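Local coordinates for protein chorismate mutase (Paraburkholderia phymatum, PDB 5TS9) that probably catalyses the rearrangement of chorismate to prephenate, as an all-helical chorismate mutase of the type II family, at residues Glu83-Leu88 with Leu157-Ala161; Ile53-Ala57 with Ala70-Ser75. All coordinates share one frame; numbering follows the deposited sequence. Where two conformers were deposited one is given.

Contact 1: Glu83-Leu88 with Leu157-Ala161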
loop_
_atom_site.group_PDB
_atom_site.type_symbol
_atom_site.label_atom_id
_atom_site.label_comp_id
_atom_site.label_asym_id
_atom_site.label_seq_id
_atom_site.Cartn_x
_atom_site.Cartn_y
_atom_site.Cartn_z
ATOM N N GLU A 83 2.395 3.588 2.285
ATOM C CA GLU A 83 3.286 2.751 1.474
ATOM C C GLU A 83 4.639 3.421 1.264
ATOM O O GLU A 83 5.701 2.801 1.419
ATOM C CB GLU A 83 2.627 2.461 0.122
ATOM C CG GLU A 83 3.501 1.724 -0.863
ATOM C CD GLU A 83 2.757 1.319 -2.143
ATOM O OE1 GLU A 83 3.355 0.629 -2.984
ATOM O OE2 GLU A 83 1.576 1.686 -2.310
ATOM N N VAL A 84 4.614 4.695 0.894
ATOM C CA VAL A 84 5.859 5.425 0.695
ATOM C C VAL A 84 6.590 5.588 2.025
ATOM O O VAL A 84 7.790 5.325 2.121
ATOM C CB VAL A 84 5.583 6.782 0.027
ATOM C CG1 VAL A 84 6.852 7.634 -0.035
ATOM C CG2 VAL A 84 5.042 6.558 -1.386
ATOM N N GLN A 85 5.872 5.995 3.074
ATOM C CA GLN A 85 6.526 6.253 4.353
ATOM C C GLN A 85 7.223 5.001 4.886
ATOM O O GLN A 85 8.367 5.068 5.346
ATOM C CB GLN A 85 5.525 6.763 5.390
ATOM C CG GLN A 85 4.936 8.130 5.117
ATOM C CD GLN A 85 3.934 8.523 6.184
ATOM O OE1 GLN A 85 4.208 8.397 7.384
ATOM N NE2 GLN A 85 2.765 9.011 5.759
ATOM N N TYR A 86 6.533 3.860 4.878
ATOM C CA TYR A 86 7.151 2.649 5.417
ATOM C C TYR A 86 8.402 2.278 4.622
ATOM O O TYR A 86 9.404 1.840 5.196
ATOM C CB TYR A 86 6.165 1.480 5.393
ATOM C CG TYR A 86 5.142 1.454 6.504
ATOM C CD1 TYR A 86 5.536 1.422 7.850
ATOM C CD2 TYR A 86 3.786 1.412 6.210
ATOM C CE1 TYR A 86 4.590 1.366 8.873
ATOM C CE2 TYR A 86 2.834 1.366 7.209
ATOM C CZ TYR A 86 3.241 1.337 8.550
ATOM O OH TYR A 86 2.294 1.316 9.556
ATOM N N ALA A 87 8.345 2.415 3.297
ATOM C CA ALA A 87 9.475 2.017 2.456
ATOM C C ALA A 87 10.664 2.945 2.660
ATOM O O ALA A 87 11.809 2.487 2.779
ATOM C CB ALA A 87 9.065 2.001 0.984
ATOM N N LEU A 88 10.408 4.250 2.697
ATOM C CA LEU A 88 11.477 5.220 2.925
ATOM C C LEU A 88 12.132 4.992 4.276
ATOM O O LEU A 88 13.360 4.986 4.388
ATOM C CB LEU A 88 10.930 6.645 2.847
ATOM C CG LEU A 88 10.483 7.185 1.490
ATOM C CD1 LEU A 88 9.974 8.594 1.694
ATOM C CD2 LEU A 88 11.681 7.200 0.519
ATOM N N LEU A 157 9.293 3.514 -6.613
ATOM C CA LEU A 157 8.494 3.479 -5.389
ATOM C C LEU A 157 7.293 4.412 -5.482
ATOM O O LEU A 157 6.166 4.036 -5.134
ATOM C CB LEU A 157 9.352 3.875 -4.180
ATOM C CG LEU A 157 8.607 4.185 -2.868
ATOM C CD1 LEU A 157 7.833 2.959 -2.325
ATOM C CD2 LEU A 157 9.563 4.723 -1.764
ATOM N N HIS A 158 7.529 5.653 -5.906
ATOM C CA HIS A 158 6.443 6.629 -5.943
ATOM C C HIS A 158 5.440 6.318 -7.048
ATOM O O HIS A 158 4.240 6.555 -6.870
ATOM C CB HIS A 158 7.008 8.027 -6.108
ATOM C CG HIS A 158 7.657 8.554 -4.867
ATOM N ND1 HIS A 158 8.936 8.196 -4.483
ATOM C CD2 HIS A 158 7.196 9.395 -3.910
ATOM C CE1 HIS A 158 9.238 8.807 -3.349
ATOM N NE2 HIS A 158 8.199 9.541 -2.980
ATOM N N ARG A 159 5.894 5.780 -8.181
ATOM C CA ARG A 159 4.928 5.384 -9.206
ATOM C C ARG A 159 4.078 4.214 -8.726
ATOM O O ARG A 159 2.855 4.189 -8.944
ATOM C CB ARG A 159 5.642 5.039 -10.514
ATOM C CG ARG A 159 4.677 4.799 -11.689
ATOM C CD ARG A 159 5.429 4.528 -13.007
ATOM N NE ARG A 159 5.574 3.093 -13.222
ATOM C CZ ARG A 159 6.716 2.422 -13.098
ATOM N NH1 ARG A 159 7.833 3.061 -12.777
ATOM N NH2 ARG A 159 6.747 1.110 -13.308
ATOM N N ALA A 160 4.706 3.237 -8.065
ATOM C CA ALA A 160 3.949 2.117 -7.510
ATOM C C ALA A 160 2.872 2.611 -6.558
ATOM O O ALA A 160 1.721 2.159 -6.615
ATOM C CB ALA A 160 4.886 1.142 -6.799
ATOM N N ALA A 161 3.216 3.564 -5.696
ATOM C CA ALA A 161 2.249 4.082 -4.746
ATOM C C ALA A 161 1.261 5.032 -5.410
ATOM O O ALA A 161 0.120 5.163 -4.941
ATOM C CB ALA A 161 2.982 4.763 -3.574
#

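Contact 2: Ile53-Ala57 with Ala70-Ser75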
loop_
_atom_site.group_PDB
_atom_site.type_symbol
_atom_site.label_atom_id
_atom_site.label_comp_id
_atom_site.label_asym_id
_atom_site.label_seq_id
_atom_site.Cartn_x
_atom_site.Cartn_y
_atom_site.Cartn_z
ATOM N N ILE A 53 -10.223 10.654 6.980
ATOM C CA ILE A 53 -11.190 10.059 6.068
ATOM C C ILE A 53 -12.589 10.615 6.330
ATOM O O ILE A 53 -13.346 10.890 5.390
ATOM C CB ILE A 53 -11.115 8.527 6.167
ATOM C CG1 ILE A 53 -9.803 8.060 5.512
ATOM C CG2 ILE A 53 -12.297 7.862 5.456
ATOM C CD1 ILE A 53 -9.293 6.715 6.033
ATOM N N ALA A 54 -12.932 10.850 7.598
ATOM C CA ALA A 54 -14.246 11.413 7.918
ATOM C C ALA A 54 -14.396 12.842 7.388
ATOM O O ALA A 54 -15.482 13.230 6.936
ATOM C CB ALA A 54 -14.481 11.378 9.425
ATOM N N ASN A 55 -13.325 13.640 7.447
ATOM C CA ASN A 55 -13.355 14.977 6.863
ATOM C C ASN A 55 -13.682 14.917 5.373
ATOM O O ASN A 55 -14.515 15.687 4.871
ATOM C CB ASN A 55 -12.009 15.675 7.096
ATOM C CG ASN A 55 -11.803 16.082 8.551
ATOM O OD1 ASN A 55 -12.706 15.956 9.376
ATOM N ND2 ASN A 55 -10.615 16.585 8.865
ATOM N N ALA A 56 -13.036 13.998 4.652
ATOM C CA ALA A 56 -13.354 13.790 3.241
ATOM C C ALA A 56 -14.831 13.482 3.062
ATOM O O ALA A 56 -15.500 14.049 2.192
ATOM C CB ALA A 56 -12.489 12.652 2.663
ATOM N N ALA A 57 -15.368 12.595 3.898
ATOM C CA ALA A 57 -16.776 12.252 3.783
ATOM C C ALA A 57 -17.654 13.479 3.966
ATOM O O ALA A 57 -18.617 13.674 3.214
ATOM C CB ALA A 57 -17.138 11.167 4.793
ATOM N N ALA A 70 -15.963 9.319 -1.661
ATOM C CA ALA A 70 -14.873 10.074 -1.048
ATOM C C ALA A 70 -14.110 9.235 -0.037
ATOM O O ALA A 70 -12.881 9.324 0.047
ATOM C CB ALA A 70 -15.425 11.331 -0.377
ATOM N N ILE A 71 -14.821 8.431 0.761
ATOM C CA ILE A 71 -14.150 7.568 1.737
ATOM C C ILE A 71 -13.194 6.613 1.039
ATOM O O ILE A 71 -12.032 6.473 1.437
ATOM C CB ILE A 71 -15.179 6.798 2.581
ATOM C CG1 ILE A 71 -15.954 7.765 3.479
ATOM C CG2 ILE A 71 -14.490 5.655 3.364
ATOM C CD1 ILE A 71 -17.173 7.141 4.079
ATOM N N ASN A 72 -13.671 5.945 -0.015
ATOM C CA ASN A 72 -12.821 5.017 -0.755
ATOM C C ASN A 72 -11.597 5.725 -1.311
ATOM O O ASN A 72 -10.472 5.208 -1.222
ATOM C CB ASN A 72 -13.609 4.371 -1.893
ATOM C CG ASN A 72 -14.685 3.417 -1.387
ATOM O OD1 ASN A 72 -14.672 3.005 -0.225
ATOM N ND2 ASN A 72 -15.607 3.054 -2.265
ATOM N N ILE A 73 -11.812 6.890 -1.930
ATOM C CA ILE A 73 -10.718 7.627 -2.561
ATOM C C ILE A 73 -9.685 8.045 -1.522
ATOM O O ILE A 73 -8.473 7.916 -1.739
ATOM C CB ILE A 73 -11.259 8.849 -3.331
ATOM C CG1 ILE A 73 -12.053 8.420 -4.585
ATOM C CG2 ILE A 73 -10.113 9.806 -3.708
ATOM C CD1 ILE A 73 -11.186 7.861 -5.710
ATOM N N PHE A 74 -10.139 8.571 -0.388
ATOM C CA PHE A 74 -9.158 9.067 0.561
ATOM C C PHE A 74 -8.576 7.957 1.425
ATOM O O PHE A 74 -7.426 8.084 1.859
ATOM C CB PHE A 74 -9.755 10.214 1.372
ATOM C CG PHE A 74 -9.739 11.514 0.609
ATOM C CD1 PHE A 74 -10.733 11.794 -0.324
ATOM C CD2 PHE A 74 -8.690 12.412 0.759
ATOM C CE1 PHE A 74 -10.708 12.971 -1.068
ATOM C CE2 PHE A 74 -8.647 13.585 0.030
ATOM C CZ PHE A 74 -9.661 13.869 -0.897
ATOM N N SER A 75 -9.310 6.862 1.665
ATOM C CA SER A 75 -8.642 5.677 2.215
ATOM C C SER A 75 -7.516 5.241 1.299
ATOM O O SER A 75 -6.410 4.945 1.759
ATOM C CB SER A 75 -9.619 4.514 2.409
ATOM O OG SER A 75 -10.779 4.908 3.128
#

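Contact 1: Glu83-Leu88 with Leu157-Ala161
Leu-157 is the main bump of this interface: its isobutyl end enters a hollow on the opposite helix walled by Glu-83, Val-84, Ala-87 and Leu-88, a knob-into-hole fit. Both of its methyls touch the small methyl of Ala-87, Leu-157 CD1 lying 3.7 Å from Ala-87 CB. Leu-157 CD2 also meets Leu-88 CD2 at 4.0 Å, the two leucine side chains crossing obliquely. With CG of Leu-157 anti to its own backbone N (chi1 167°), the branch swings across to the other helix although its CB does not aim there. One turn further along, Ala-161 is the second, smaller bump, its CB 3.5 Å from Val-84 CG2.

The pair joins helix 67-95 to helix 156-165 in an all-helical chorismate mutase fold with no strand; segments 83-88 and 157-161 run roughly antiparallel, at 152°, with 10.0 Å between their axes. Helix 16-39 closes the Val-84 side through Leu-26 and Ala-29.

Val-84 fills two places at once: while CG2 faces Ala-161, Val-84 CG1 reaches the His-158 ring and lies 3.8 Å from His-158 NE2, the side chains crossing at about a right angle. The imidazole is held by hydrogen bonds at both nitrogens, ND1 to Asp-155 and NE2 to Asp-30, which would fix its rotation. In one of the two positions modelled for Glu-83, its extended chain lays the carboxylate against Ala-161, a less certain detail; this is contact with carbon, with no hydrogen bond across the segments. Glu-83 also packs on Glu-83 of the second subunit, and Leu-157 on Ala-160 of that subunit.

Contact 2: Ile53-Ala57 with Ala70-Ser75
The carbonyl oxygen of Ile-71 is gripped twice from Ser-75, by the backbone N at 2.8 Å and by OG at 2.6 Å. The hydroxyl donates from well above the carbonyl plane, with a C=O...OG angle of 136°. Turned back beside its own backbone N, the serine OG folds onto the preceding helical turn, and Ile-53 CD1 rests 3.7 Å from Ser-75 OG. The side chain of Ile-53 thus reaches two neighbours: CD1 lies on the serine, and Ile-53 CG2 meets Ile-71 CG2 at 3.7 Å, the two isoleucines crossing at about a right angle. On its other branch, Ile-71 presents CG1 to the methyl of Ala-57, 3.8 Å from its CB.

These residues form one seam of a helical hairpin. Helix 46-59 and the start of helix 67-95 follow each other in sequence with a short connection; segments 53-57 and 70-75 cross at 144°, and the small alanines at the interface are consistent with axes only 8.4 Å apart. The seam lies within the range of the type II chorismate mutase family.

Along the other side, Ala-56 is the bump. Its CB sits over one face of the Phe-74 ring in a CH-pi contact, 4.0 Å from the centroid and 30° off the ring normal. Beside it, the methyl of Ala-70 presses against the backbone of the opposite helix, its CB 3.7 Å from the carbonyl oxygen of Ala-56. Helix 106-128 covers this side of the seam, with Met-122 touching both Ala-56 and Phe-74 and Gln-118 touching Phe-74.

From the N terminus, the chain passes through helix 16-39 and then enters helix 46-59. Contact 2 closes first: it folds helix 46-59 back against the beginning of helix 67-95 across only 12 intervening residues. Further along that same helix, segment 83-88 opens contact 1, whose loop takes in 68 residues, including helices 106-128 and 137-151, before helix 156-165 returns to it. The two loops therefore run in series, neither nested nor crossed. The centres of contact 1 and contact 2 are about 20 Å apart, and the two contacts lie on opposite sides of the chain's centre without touching. Helix 67-95 is common to both, tying an early hairpin partner to the C-terminal part of the fold.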